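Local coordinates for protein glutathione transferase gst1-6 (Anopheles dirus, PDB 1V2A) that probably conjugates glutathione to electrophilic halogenated compounds for detoxification, working as a homodimeric Delta-class glutathione transferase, at residues B[52-57]-B[65-70]; B[81-86]-B[149-154]; B[44-49]-B[60-65]. All coordinates share one frame; numbering follows the deposited sequence.

Overall arrangement
Two of the three contacts, interactions 3 and 1, lie in the thioredoxin-like N-terminal domain of this glutathione transferase, their centres about 8 Å apart; the third joins the following linker to the helical domain. The segments of the first two alternate along the chain, so that the hairpin of strands 53-56 and 59-62, helix 64-75 and the turn after helix 36-45 pack beside the bound glutathione sulfonic acid; they share Y65 and both reach the second subunit. Interaction 2 follows in series, its centre about 17 Å from that of interaction 1, where 81-86 meets the start of helix 152-162. V68 and L69 of helix 64-75 touch V152 and Y82, so this helix carries the packing from the sheet to the helical domain.

Interaction 1. Residues B[52-57]-B[65-70]; sequences PTLVDN and YAIVLY. With GTS (glutathione sulfonic acid), chain F.
L54 of strand 53-56 faces I67 of helix 64-75, their CA atoms 6.6 Å apart, and the two elements run roughly alongside, with the axes of the two segments at 35° and 8.8 Å apart at closest approach. I67 has the largest share of the packing, and its two branches divide the work. With CG1 anti to the carbonyl carbon (chi1 -67°) and the chain extended beyond it, the CD1 methyl reaches the strand backbone, 3.5 Å from L54 N, and also meets the ring of P52, 3.8 Å from P52 CB. The shorter branch, I67 CG2, touches L54 CD2 at 3.7 Å. That same leucine methyl is shared with the aromatic ring of Y70, one helical turn further on, L54 CD2 lying 3.8 Å from Y70 CD2 as the two side chains meet at about a right angle. Farther along the strand, the phenol hydroxyl of Y70 donates a weak hydrogen bond to the carboxylate of D56, Y70 OH to D56 OD2 being 3.2 Å. The carboxylate sits at the edge of the ring, with the two planes 81° apart. The stronger partner of D56 OD2 is Y75 OH, from the same helix, so two tyrosines serve this buried acid. P52 follows a cis peptide bond, the hallmark cis-proline of the thioredoxin fold, and P52 CD lies 3.4 Å from O11 of the glutathione sulfonic acid. The hydroxyl of Y65 bonds D99, and its ring stacks on F97 of the second subunit. Around the contact, strand 53-56 is bonded through L54 to V61 of strand 59-62 and through T53 to Y4 of strand 2-5, while L69 packs on helices 86-115 and 152-162.

Interaction 2. Residues B[81-86]-B[149-154]; sequences LYPKDP and HLTVAD
One backbone hydrogen bond joins the segments: V152 N donates to L81 O at 2.8 Å with an N-H...O angle of 149°. The donor lies in the carbonyl plane, on a lone pair, and the same oxygen is flanked by the side chains of T151 and V152. Here the linker meets the first turn of helix 152-162, and polar bonds within 149-154 tie that turn together. T151 is the N-cap; its OG1 accepts from A153 N at 3.2 Å, while T151 N donates to D154 OD2 at 2.9 Å, on the anti lone pair of the carboxylate. This reciprocal pair is a capping box, the N-capping motif known from this helix in glutathione transferases. The other oxygen of D154 is bonded to A145 N and W180 NE1, so the buried acid is gripped on both oxygens. Apolar contacts complete the join. L81 and L150 lie side by side and point the same way, with L81 CD2 3.8 Å from L150 CD2. Y82 swings its ring to V152, where Y82 CD1 meets V152 CG2 at 3.8 Å, and the tyrosine hydroxyl goes on to N93 of helix 86-115. P83 and H149 approach from opposite directions: P83 CG sits 3.8 Å from H149 NE2, in the plane of the imidazole at its edge. With chi1 at 71°, the histidine ring folds back over its own backbone toward the linker, and H149 NE2 also bonds T80 O.

Interaction 3. Residues B[44-49]-B[60-65]; sequences KLNPQH and VVWESY. With GTS (glutathione sulfonic acid), chain F.
The alpha-carboxylate of the gamma-glutamyl residue of glutathione sulfonic acid is gripped twice by S64: S64 N donates to O11 of the ligand at 2.7 Å and an almost straight 165°, and S64 OG donates to O12, also at 2.7 Å. Beside it, N1 of the ligand gives a hydrogen bond to E63 OE1 over 2.8 Å. E63 reaches it through a side chain bent at its second torsion. The residue leading into this site is W62, whose indole lies between its strand and the turn 46-49. With CG placed between the backbone N and the carbonyl carbon, the ring leans toward that turn. The N46 amide group lies over one face of the indole, the planes 25° apart. The Q48 amide instead comes to the edge that carries NE1, its plane 89° from that of the ring. P47 packs on the six-membered ring, P47 CD lying 3.8 Å from W62 CH2. Toward the start of the strand, V60 rests against the backbone of L45, with V60 CG1 3.2 Å from L45 O. Q94 of the second subunit also packs on W62. Because S64 stands at the N-terminal start of helix 64-75, the helix end would probably add to the attraction for the carboxylate. Together with the acid beside it, this arrangement probably suits both the carboxylate and the amino group of the gamma-glutamyl residue, the amino nitrogen being held by E63.

Interaction 1. Residues B[52-57]-B[65-70]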
loop_
_atom_site.group_PDB
_atom_site.type_symbol
_atom_site.label_atom_id
_atom_site.label_comp_id
_atom_site.label_asym_id
_atom_site.label_seq_id
_atom_site.Cartn_x
_atom_site.Cartn_y
_atom_site.Cartn_z
ATOM N N PRO B 52 -3.356 -2.588 -13.198
ATOM C CA PRO B 52 -4.706 -3.031 -13.534
ATOM C C PRO B 52 -5.833 -2.081 -13.155
ATOM O O PRO B 52 -5.741 -1.347 -12.179
ATOM C CB PRO B 52 -4.810 -4.355 -12.796
ATOM C CG PRO B 52 -4.031 -4.077 -11.556
ATOM C CD PRO B 52 -2.814 -3.370 -12.071
ATOM N N THR B 53 -6.900 -2.120 -13.946
ATOM C CA THR B 53 -8.101 -1.319 -13.725
ATOM C C THR B 53 -9.277 -2.227 -14.044
ATOM O O THR B 53 -9.398 -2.705 -15.169
ATOM C CB THR B 53 -8.180 -0.103 -14.661
ATOM O OG1 THR B 53 -7.183 0.851 -14.291
ATOM C CG2 THR B 53 -9.542 0.560 -14.556
ATOM N N LEU B 54 -10.131 -2.466 -13.054
ATOM C CA LEU B 54 -11.299 -3.325 -13.221
ATOM C C LEU B 54 -12.560 -2.473 -13.387
ATOM O O LEU B 54 -12.588 -1.325 -12.955
ATOM C CB LEU B 54 -11.447 -4.228 -11.992
ATOM C CG LEU B 54 -12.625 -5.210 -11.920
ATOM C CD1 LEU B 54 -12.457 -6.281 -12.981
ATOM C CD2 LEU B 54 -12.691 -5.851 -10.533
ATOM N N VAL B 55 -13.588 -3.027 -14.030
ATOM C CA VAL B 55 -14.855 -2.321 -14.222
ATOM C C VAL B 55 -16.011 -3.325 -14.148
ATOM O O VAL B 55 -16.422 -3.887 -15.155
ATOM C CB VAL B 55 -14.900 -1.574 -15.589
ATOM C CG1 VAL B 55 -16.169 -0.730 -15.680
ATOM C CG2 VAL B 55 -13.674 -0.672 -15.740
ATOM N N ASP B 56 -16.518 -3.552 -12.941
ATOM C CA ASP B 56 -17.613 -4.493 -12.706
ATOM C C ASP B 56 -18.959 -3.768 -12.727
ATOM O O ASP B 56 -19.255 -2.971 -11.837
ATOM C CB ASP B 56 -17.428 -5.173 -11.345
ATOM C CG ASP B 56 -18.185 -6.487 -11.236
ATOM O OD1 ASP B 56 -19.090 -6.734 -12.070
ATOM O OD2 ASP B 56 -17.870 -7.270 -10.308
ATOM N N ASN B 57 -19.771 -4.053 -13.741
ATOM C CA ASN B 57 -21.081 -3.426 -13.888
ATOM C C ASN B 57 -21.010 -1.931 -13.628
ATOM O O ASN B 57 -21.758 -1.399 -12.805
ATOM C CB ASN B 57 -22.100 -4.059 -12.928
ATOM C CG ASN B 57 -22.387 -5.514 -13.255
ATOM O OD1 ASN B 57 -22.719 -5.853 -14.390
ATOM N ND2 ASN B 57 -22.270 -6.382 -12.257
ATOM N N TYR B 65 -4.386 -4.347 -5.551
ATOM C CA TYR B 65 -4.790 -4.771 -4.220
ATOM C C TYR B 65 -6.263 -4.501 -3.953
ATOM O O TYR B 65 -6.940 -5.309 -3.323
ATOM C CB TYR B 65 -3.934 -4.066 -3.174
ATOM C CG TYR B 65 -2.463 -4.178 -3.461
ATOM C CD1 TYR B 65 -1.827 -3.265 -4.289
ATOM C CD2 TYR B 65 -1.709 -5.219 -2.929
ATOM C CE1 TYR B 65 -0.465 -3.387 -4.583
ATOM C CE2 TYR B 65 -0.343 -5.351 -3.219
ATOM C CZ TYR B 65 0.264 -4.432 -4.049
ATOM O OH TYR B 65 1.588 -4.584 -4.384
ATOM N N ALA B 66 -6.750 -3.365 -4.427
ATOM C CA ALA B 66 -8.145 -3.016 -4.229
ATOM C C ALA B 66 -8.990 -3.923 -5.124
ATOM O O ALA B 66 -10.054 -4.380 -4.714
ATOM C CB ALA B 66 -8.380 -1.535 -4.563
ATOM N N ILE B 67 -8.509 -4.199 -6.336
ATOM C CA ILE B 67 -9.239 -5.081 -7.247
ATOM C C ILE B 67 -9.311 -6.478 -6.640
ATOM O O ILE B 67 -10.380 -7.091 -6.589
ATOM C CB ILE B 67 -8.557 -5.171 -8.627
ATOM C CG1 ILE B 67 -8.644 -3.814 -9.331
ATOM C CG2 ILE B 67 -9.215 -6.279 -9.462
ATOM C CD1 ILE B 67 -7.957 -3.754 -10.665
ATOM N N VAL B 68 -8.168 -6.973 -6.178
ATOM C CA VAL B 68 -8.104 -8.289 -5.559
ATOM C C VAL B 68 -9.114 -8.413 -4.427
ATOM O O VAL B 68 -10.013 -9.242 -4.484
ATOM C CB VAL B 68 -6.687 -8.585 -5.001
ATOM C CG1 VAL B 68 -6.713 -9.813 -4.120
ATOM C CG2 VAL B 68 -5.715 -8.813 -6.152
ATOM N N LEU B 69 -8.965 -7.585 -3.400
ATOM C CA LEU B 69 -9.864 -7.627 -2.249
ATOM C C LEU B 69 -11.338 -7.463 -2.627
ATOM O O LEU B 69 -12.220 -7.991 -1.956
ATOM C CB LEU B 69 -9.470 -6.556 -1.235
ATOM C CG LEU B 69 -8.046 -6.642 -0.685
ATOM C CD1 LEU B 69 -7.879 -5.571 0.387
ATOM C CD2 LEU B 69 -7.783 -8.023 -0.101
ATOM N N TYR B 70 -11.596 -6.732 -3.701
ATOM C CA TYR B 70 -12.954 -6.520 -4.171
ATOM C C TYR B 70 -13.561 -7.813 -4.737
ATOM O O TYR B 70 -14.678 -8.185 -4.386
ATOM C CB TYR B 70 -12.965 -5.437 -5.256
ATOM C CG TYR B 70 -14.280 -5.324 -5.993
ATOM C CD1 TYR B 70 -15.340 -4.591 -5.465
ATOM C CD2 TYR B 70 -14.465 -5.956 -7.223
ATOM C CE1 TYR B 70 -16.553 -4.484 -6.149
ATOM C CE2 TYR B 70 -15.676 -5.859 -7.912
ATOM C CZ TYR B 70 -16.710 -5.123 -7.374
ATOM O OH TYR B 70 -17.893 -5.009 -8.064
HETATM N N1 GTS F . -0.113 0.177 -7.339
HETATM C CA1 GTS F . -0.617 -0.065 -8.661
HETATM C C1 GTS F . -1.335 -1.389 -8.579
HETATM O O11 GTS F . -2.297 -1.546 -9.306
HETATM O O12 GTS F . -0.949 -2.252 -7.777
HETATM C CB1 GTS F . 0.557 -0.077 -9.612
HETATM C CG1 GTS F . 0.174 -0.320 -11.085
HETATM C CD1 GTS F . 1.094 0.427 -12.039
HETATM O OE1 GTS F . 2.020 1.148 -11.635
HETATM N N2 GTS F . 0.812 0.218 -13.323
HETATM C CA2 GTS F . 1.607 0.847 -14.384
HETATM C C2 GTS F . 0.770 1.840 -15.117
HETATM O O2 GTS F . -0.406 1.584 -15.402
HETATM C CB2 GTS F . 2.119 -0.116 -15.450
HETATM S SG2 GTS F . 3.253 -1.453 -14.950
HETATM O O1S GTS F . 2.686 -2.333 -13.980
HETATM O O2S GTS F . 3.543 -2.177 -16.134
HETATM O O3S GTS F . 4.463 -0.907 -14.404
HETATM N N3 GTS F . 1.399 2.966 -15.424
HETATM C CA3 GTS F . 0.722 4.009 -16.140
HETATM C C3 GTS F . 0.894 5.326 -15.476
HETATM O O31 GTS F . 0.365 6.276 -16.033
HETATM O O32 GTS F . 1.561 5.379 -14.429
#

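Interaction 2. Residues B[81-86]-B[149-154]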
loop_
_atom_site.group_PDB
_atom_site.type_symbol
_atom_site.label_atom_id
_atom_site.label_comp_id
_atom_site.label_asym_id
_atom_site.label_seq_id
_atom_site.Cartn_x
_atom_site.Cartn_y
_atom_site.Cartn_z
ATOM N N LEU B 81 -9.221 -17.227 1.398
ATOM C CA LEU B 81 -8.217 -16.399 0.729
ATOM C C LEU B 81 -8.083 -15.055 1.435
ATOM O O LEU B 81 -7.073 -14.369 1.299
ATOM C CB LEU B 81 -8.588 -16.164 -0.741
ATOM C CG LEU B 81 -8.544 -17.365 -1.693
ATOM C CD1 LEU B 81 -8.870 -16.914 -3.112
ATOM C CD2 LEU B 81 -7.164 -18.008 -1.632
ATOM N N TYR B 82 -9.120 -14.680 2.177
ATOM C CA TYR B 82 -9.109 -13.433 2.923
ATOM C C TYR B 82 -9.941 -13.597 4.206
ATOM O O TYR B 82 -11.049 -13.075 4.326
ATOM C CB TYR B 82 -9.653 -12.294 2.060
ATOM C CG TYR B 82 -9.350 -10.921 2.615
ATOM C CD1 TYR B 82 -8.033 -10.518 2.854
ATOM C CD2 TYR B 82 -10.376 -10.026 2.916
ATOM C CE1 TYR B 82 -7.748 -9.258 3.383
ATOM C CE2 TYR B 82 -10.102 -8.768 3.441
ATOM C CZ TYR B 82 -8.788 -8.387 3.674
ATOM O OH TYR B 82 -8.524 -7.132 4.196
ATOM N N PRO B 83 -9.399 -14.336 5.186
ATOM C CA PRO B 83 -10.035 -14.610 6.476
ATOM C C PRO B 83 -10.663 -13.406 7.191
ATOM O O PRO B 83 -10.094 -12.314 7.234
ATOM C CB PRO B 83 -8.903 -15.237 7.283
ATOM C CG PRO B 83 -8.139 -15.979 6.241
ATOM C CD PRO B 83 -8.078 -14.985 5.109
ATOM N N LYS B 84 -11.838 -13.638 7.769
ATOM C CA LYS B 84 -12.577 -12.611 8.486
ATOM C C LYS B 84 -12.058 -12.339 9.895
ATOM O O LYS B 84 -12.266 -11.248 10.434
ATOM C CB LYS B 84 -14.055 -12.997 8.549
ATOM C CG LYS B 84 -14.731 -12.947 7.195
ATOM C CD LYS B 84 -16.174 -13.390 7.275
ATOM C CE LYS B 84 -16.919 -12.962 6.034
ATOM N NZ LYS B 84 -16.829 -11.487 5.860
ATOM N N ASP B 85 -11.392 -13.321 10.498
ATOM C CA ASP B 85 -10.862 -13.135 11.844
ATOM C C ASP B 85 -9.792 -12.049 11.860
ATOM O O ASP B 85 -8.710 -12.222 11.305
ATOM C CB ASP B 85 -10.273 -14.429 12.385
ATOM C CG ASP B 85 -9.331 -14.184 13.538
ATOM O OD1 ASP B 85 -9.699 -13.416 14.450
ATOM O OD2 ASP B 85 -8.219 -14.749 13.538
ATOM N N PRO B 86 -10.087 -10.911 12.509
ATOM C CA PRO B 86 -9.171 -9.770 12.612
ATOM C C PRO B 86 -7.758 -10.137 13.042
ATOM O O PRO B 86 -6.810 -9.430 12.719
ATOM C CB PRO B 86 -9.871 -8.860 13.620
ATOM C CG PRO B 86 -11.317 -9.135 13.354
ATOM C CD PRO B 86 -11.332 -10.644 13.251
ATOM N N HIS B 149 -2.325 -21.154 5.406
ATOM C CA HIS B 149 -2.912 -21.523 4.126
ATOM C C HIS B 149 -2.821 -20.327 3.173
ATOM O O HIS B 149 -2.594 -19.198 3.598
ATOM C CB HIS B 149 -4.382 -21.958 4.286
ATOM C CG HIS B 149 -5.314 -20.837 4.619
ATOM N ND1 HIS B 149 -5.516 -20.392 5.908
ATOM C CD2 HIS B 149 -6.049 -20.025 3.822
ATOM C CE1 HIS B 149 -6.329 -19.350 5.889
ATOM N NE2 HIS B 149 -6.667 -19.107 4.636
ATOM N N LEU B 150 -3.011 -20.588 1.885
ATOM C CA LEU B 150 -2.948 -19.549 0.865
ATOM C C LEU B 150 -3.985 -18.444 1.076
ATOM O O LEU B 150 -5.122 -18.705 1.459
ATOM C CB LEU B 150 -3.157 -20.176 -0.514
ATOM C CG LEU B 150 -2.982 -19.294 -1.748
ATOM C CD1 LEU B 150 -1.571 -19.473 -2.306
ATOM C CD2 LEU B 150 -4.013 -19.690 -2.799
ATOM N N THR B 151 -3.577 -17.206 0.817
ATOM C CA THR B 151 -4.458 -16.052 0.938
ATOM C C THR B 151 -4.099 -15.107 -0.205
ATOM O O THR B 151 -3.215 -15.407 -1.008
ATOM C CB THR B 151 -4.266 -15.310 2.291
ATOM O OG1 THR B 151 -2.946 -14.757 2.369
ATOM C CG2 THR B 151 -4.474 -16.262 3.455
ATOM N N VAL B 152 -4.782 -13.974 -0.288
ATOM C CA VAL B 152 -4.491 -13.006 -1.332
ATOM C C VAL B 152 -3.073 -12.466 -1.192
ATOM O O VAL B 152 -2.533 -11.860 -2.121
ATOM C CB VAL B 152 -5.471 -11.834 -1.276
ATOM C CG1 VAL B 152 -6.861 -12.320 -1.636
ATOM C CG2 VAL B 152 -5.481 -11.244 0.110
ATOM N N ALA B 153 -2.476 -12.678 -0.022
ATOM C CA ALA B 153 -1.122 -12.214 0.239
ATOM C C ALA B 153 -0.148 -12.987 -0.623
ATOM O O ALA B 153 0.743 -12.416 -1.247
ATOM C CB ALA B 153 -0.777 -12.410 1.698
ATOM N N ASP B 154 -0.332 -14.299 -0.651
ATOM C CA ASP B 154 0.522 -15.183 -1.416
ATOM C C ASP B 154 0.473 -14.853 -2.898
ATOM O O ASP B 154 1.508 -14.795 -3.556
ATOM C CB ASP B 154 0.088 -16.624 -1.187
ATOM C CG ASP B 154 0.288 -17.063 0.242
ATOM O OD1 ASP B 154 1.452 -17.283 0.628
ATOM O OD2 ASP B 154 -0.714 -17.179 0.982
#

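Interaction 3. Residues B[44-49]-B[60-65]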
loop_
_atom_site.group_PDB
_atom_site.type_symbol
_atom_site.label_atom_id
_atom_site.label_comp_id
_atom_site.label_asym_id
_atom_site.label_seq_id
_atom_site.Cartn_x
_atom_site.Cartn_y
_atom_site.Cartn_z
ATOM N N LYS B 44 -10.605 8.282 -18.508
ATOM C CA LYS B 44 -12.033 8.513 -18.335
ATOM C C LYS B 44 -12.643 7.594 -17.272
ATOM O O LYS B 44 -13.595 7.973 -16.584
ATOM C CB LYS B 44 -12.764 8.326 -19.668
ATOM C CG LYS B 44 -12.173 9.141 -20.811
ATOM C CD LYS B 44 -13.208 9.505 -21.867
ATOM C CE LYS B 44 -13.937 8.285 -22.433
ATOM N NZ LYS B 44 -14.910 7.671 -21.475
ATOM N N LEU B 45 -12.082 6.394 -17.137
ATOM C CA LEU B 45 -12.564 5.418 -16.165
ATOM C C LEU B 45 -11.749 5.454 -14.872
ATOM O O LEU B 45 -12.290 5.275 -13.783
ATOM C CB LEU B 45 -12.507 4.018 -16.773
ATOM C CG LEU B 45 -13.273 3.866 -18.090
ATOM C CD1 LEU B 45 -12.997 2.499 -18.689
ATOM C CD2 LEU B 45 -14.763 4.070 -17.850
ATOM N N ASN B 46 -10.444 5.680 -15.012
ATOM C CA ASN B 46 -9.507 5.757 -13.883
ATOM C C ASN B 46 -8.651 7.011 -14.059
ATOM O O ASN B 46 -7.678 7.016 -14.805
ATOM C CB ASN B 46 -8.610 4.512 -13.853
ATOM C CG ASN B 46 -7.485 4.610 -12.821
ATOM O OD1 ASN B 46 -6.629 3.720 -12.732
ATOM N ND2 ASN B 46 -7.482 5.684 -12.042
ATOM N N PRO B 47 -9.005 8.091 -13.360
ATOM C CA PRO B 47 -8.264 9.349 -13.455
ATOM C C PRO B 47 -6.762 9.217 -13.261
ATOM O O PRO B 47 -6.011 10.132 -13.592
ATOM C CB PRO B 47 -8.917 10.210 -12.381
ATOM C CG PRO B 47 -9.348 9.190 -11.362
ATOM C CD PRO B 47 -9.952 8.127 -12.234
ATOM N N GLN B 48 -6.327 8.085 -12.715
ATOM C CA GLN B 48 -4.902 7.860 -12.491
ATOM C C GLN B 48 -4.319 7.144 -13.697
ATOM O O GLN B 48 -3.113 7.151 -13.917
ATOM C CB GLN B 48 -4.675 7.025 -11.220
ATOM C CG GLN B 48 -3.207 6.893 -10.826
ATOM C CD GLN B 48 -3.006 6.482 -9.373
ATOM O OE1 GLN B 48 -1.897 6.581 -8.837
ATOM N NE2 GLN B 48 -4.075 6.023 -8.728
ATOM N N HIS B 49 -5.209 6.537 -14.477
ATOM C CA HIS B 49 -4.861 5.795 -15.680
ATOM C C HIS B 49 -3.678 4.855 -15.486
ATOM O O HIS B 49 -2.619 5.025 -16.084
ATOM C CB HIS B 49 -4.611 6.753 -16.863
ATOM C CG HIS B 49 -3.520 7.755 -16.631
ATOM N ND1 HIS B 49 -2.191 7.403 -16.526
ATOM C CD2 HIS B 49 -3.563 9.102 -16.502
ATOM C CE1 HIS B 49 -1.462 8.490 -16.345
ATOM N NE2 HIS B 49 -2.270 9.533 -16.325
ATOM N N VAL B 60 -16.079 1.047 -11.173
ATOM C CA VAL B 60 -14.648 1.067 -11.468
ATOM C C VAL B 60 -13.773 0.811 -10.243
ATOM O O VAL B 60 -14.092 1.265 -9.153
ATOM C CB VAL B 60 -14.248 2.419 -12.084
ATOM C CG1 VAL B 60 -12.758 2.456 -12.334
ATOM C CG2 VAL B 60 -15.001 2.628 -13.393
ATOM N N VAL B 61 -12.665 0.095 -10.438
ATOM C CA VAL B 61 -11.739 -0.216 -9.345
ATOM C C VAL B 61 -10.281 -0.331 -9.791
ATOM O O VAL B 61 -9.981 -1.031 -10.755
ATOM C CB VAL B 61 -12.113 -1.554 -8.668
ATOM C CG1 VAL B 61 -11.214 -1.802 -7.489
ATOM C CG2 VAL B 61 -13.578 -1.532 -8.232
ATOM N N TRP B 62 -9.365 0.353 -9.110
ATOM C CA TRP B 62 -7.967 0.210 -9.492
ATOM C C TRP B 62 -7.069 -0.003 -8.289
ATOM O O TRP B 62 -7.492 0.178 -7.152
ATOM C CB TRP B 62 -7.497 1.369 -10.391
ATOM C CG TRP B 62 -7.242 2.690 -9.755
ATOM C CD1 TRP B 62 -6.052 3.150 -9.275
ATOM C CD2 TRP B 62 -8.180 3.759 -9.598
ATOM N NE1 TRP B 62 -6.188 4.448 -8.839
ATOM C CE2 TRP B 62 -7.485 4.848 -9.030
ATOM C CE3 TRP B 62 -9.540 3.910 -9.900
ATOM C CZ2 TRP B 62 -8.105 6.062 -8.736
ATOM C CZ3 TRP B 62 -10.157 5.119 -9.610
ATOM C CH2 TRP B 62 -9.438 6.180 -9.040
ATOM N N GLU B 63 -5.834 -0.412 -8.562
ATOM C CA GLU B 63 -4.836 -0.767 -7.559
ATOM C C GLU B 63 -5.080 -2.264 -7.434
ATOM O O GLU B 63 -6.100 -2.689 -6.879
ATOM C CB GLU B 63 -5.080 -0.117 -6.185
ATOM C CG GLU B 63 -4.598 1.322 -5.996
ATOM C CD GLU B 63 -3.100 1.494 -6.187
ATOM O OE1 GLU B 63 -2.312 0.638 -5.728
ATOM O OE2 GLU B 63 -2.713 2.509 -6.792
ATOM N N SER B 64 -4.152 -3.047 -7.973
ATOM C CA SER B 64 -4.215 -4.497 -7.952
ATOM C C SER B 64 -4.727 -5.039 -6.623
ATOM O O SER B 64 -5.410 -6.063 -6.565
ATOM C CB SER B 64 -2.816 -5.067 -8.239
ATOM O OG SER B 64 -1.870 -4.686 -7.240
ATOM N N TYR B 65 -4.386 -4.347 -5.551
ATOM C CA TYR B 65 -4.790 -4.771 -4.220
ATOM C C TYR B 65 -6.263 -4.501 -3.953
ATOM O O TYR B 65 -6.940 -5.309 -3.323
ATOM C CB TYR B 65 -3.934 -4.066 -3.174
ATOM C CG TYR B 65 -2.463 -4.178 -3.461
ATOM C CD1 TYR B 65 -1.827 -3.265 -4.289
ATOM C CD2 TYR B 65 -1.709 -5.219 -2.929
ATOM C CE1 TYR B 65 -0.465 -3.387 -4.583
ATOM C CE2 TYR B 65 -0.343 -5.351 -3.219
ATOM C CZ TYR B 65 0.264 -4.432 -4.049
ATOM O OH TYR B 65 1.588 -4.584 -4.384
HETATM N N1 GTS F . -0.113 0.177 -7.339
HETATM C CA1 GTS F . -0.617 -0.065 -8.661
HETATM C C1 GTS F . -1.335 -1.389 -8.579
HETATM O O11 GTS F . -2.297 -1.546 -9.306
HETATM O O12 GTS F . -0.949 -2.252 -7.777
HETATM C CB1 GTS F . 0.557 -0.077 -9.612
HETATM C CG1 GTS F . 0.174 -0.320 -11.085
HETATM C CD1 GTS F . 1.094 0.427 -12.039
HETATM O OE1 GTS F . 2.020 1.148 -11.635
HETATM N N2 GTS F . 0.812 0.218 -13.323
HETATM C CA2 GTS F . 1.607 0.847 -14.384
HETATM C C2 GTS F . 0.770 1.840 -15.117
HETATM O O2 GTS F . -0.406 1.584 -15.402
HETATM C CB2 GTS F . 2.119 -0.116 -15.450
HETATM S SG2 GTS F . 3.253 -1.453 -14.950
HETATM O O1S GTS F . 2.686 -2.333 -13.980
HETATM O O2S GTS F . 3.543 -2.177 -16.134
HETATM O O3S GTS F . 4.463 -0.907 -14.404
HETATM N N3 GTS F . 1.399 2.966 -15.424
HETATM C CA3 GTS F . 0.722 4.009 -16.140
HETATM C C3 GTS F . 0.894 5.326 -15.476
HETATM O O31 GTS F . 0.365 6.276 -16.033
HETATM O O32 GTS F . 1.561 5.379 -14.429
#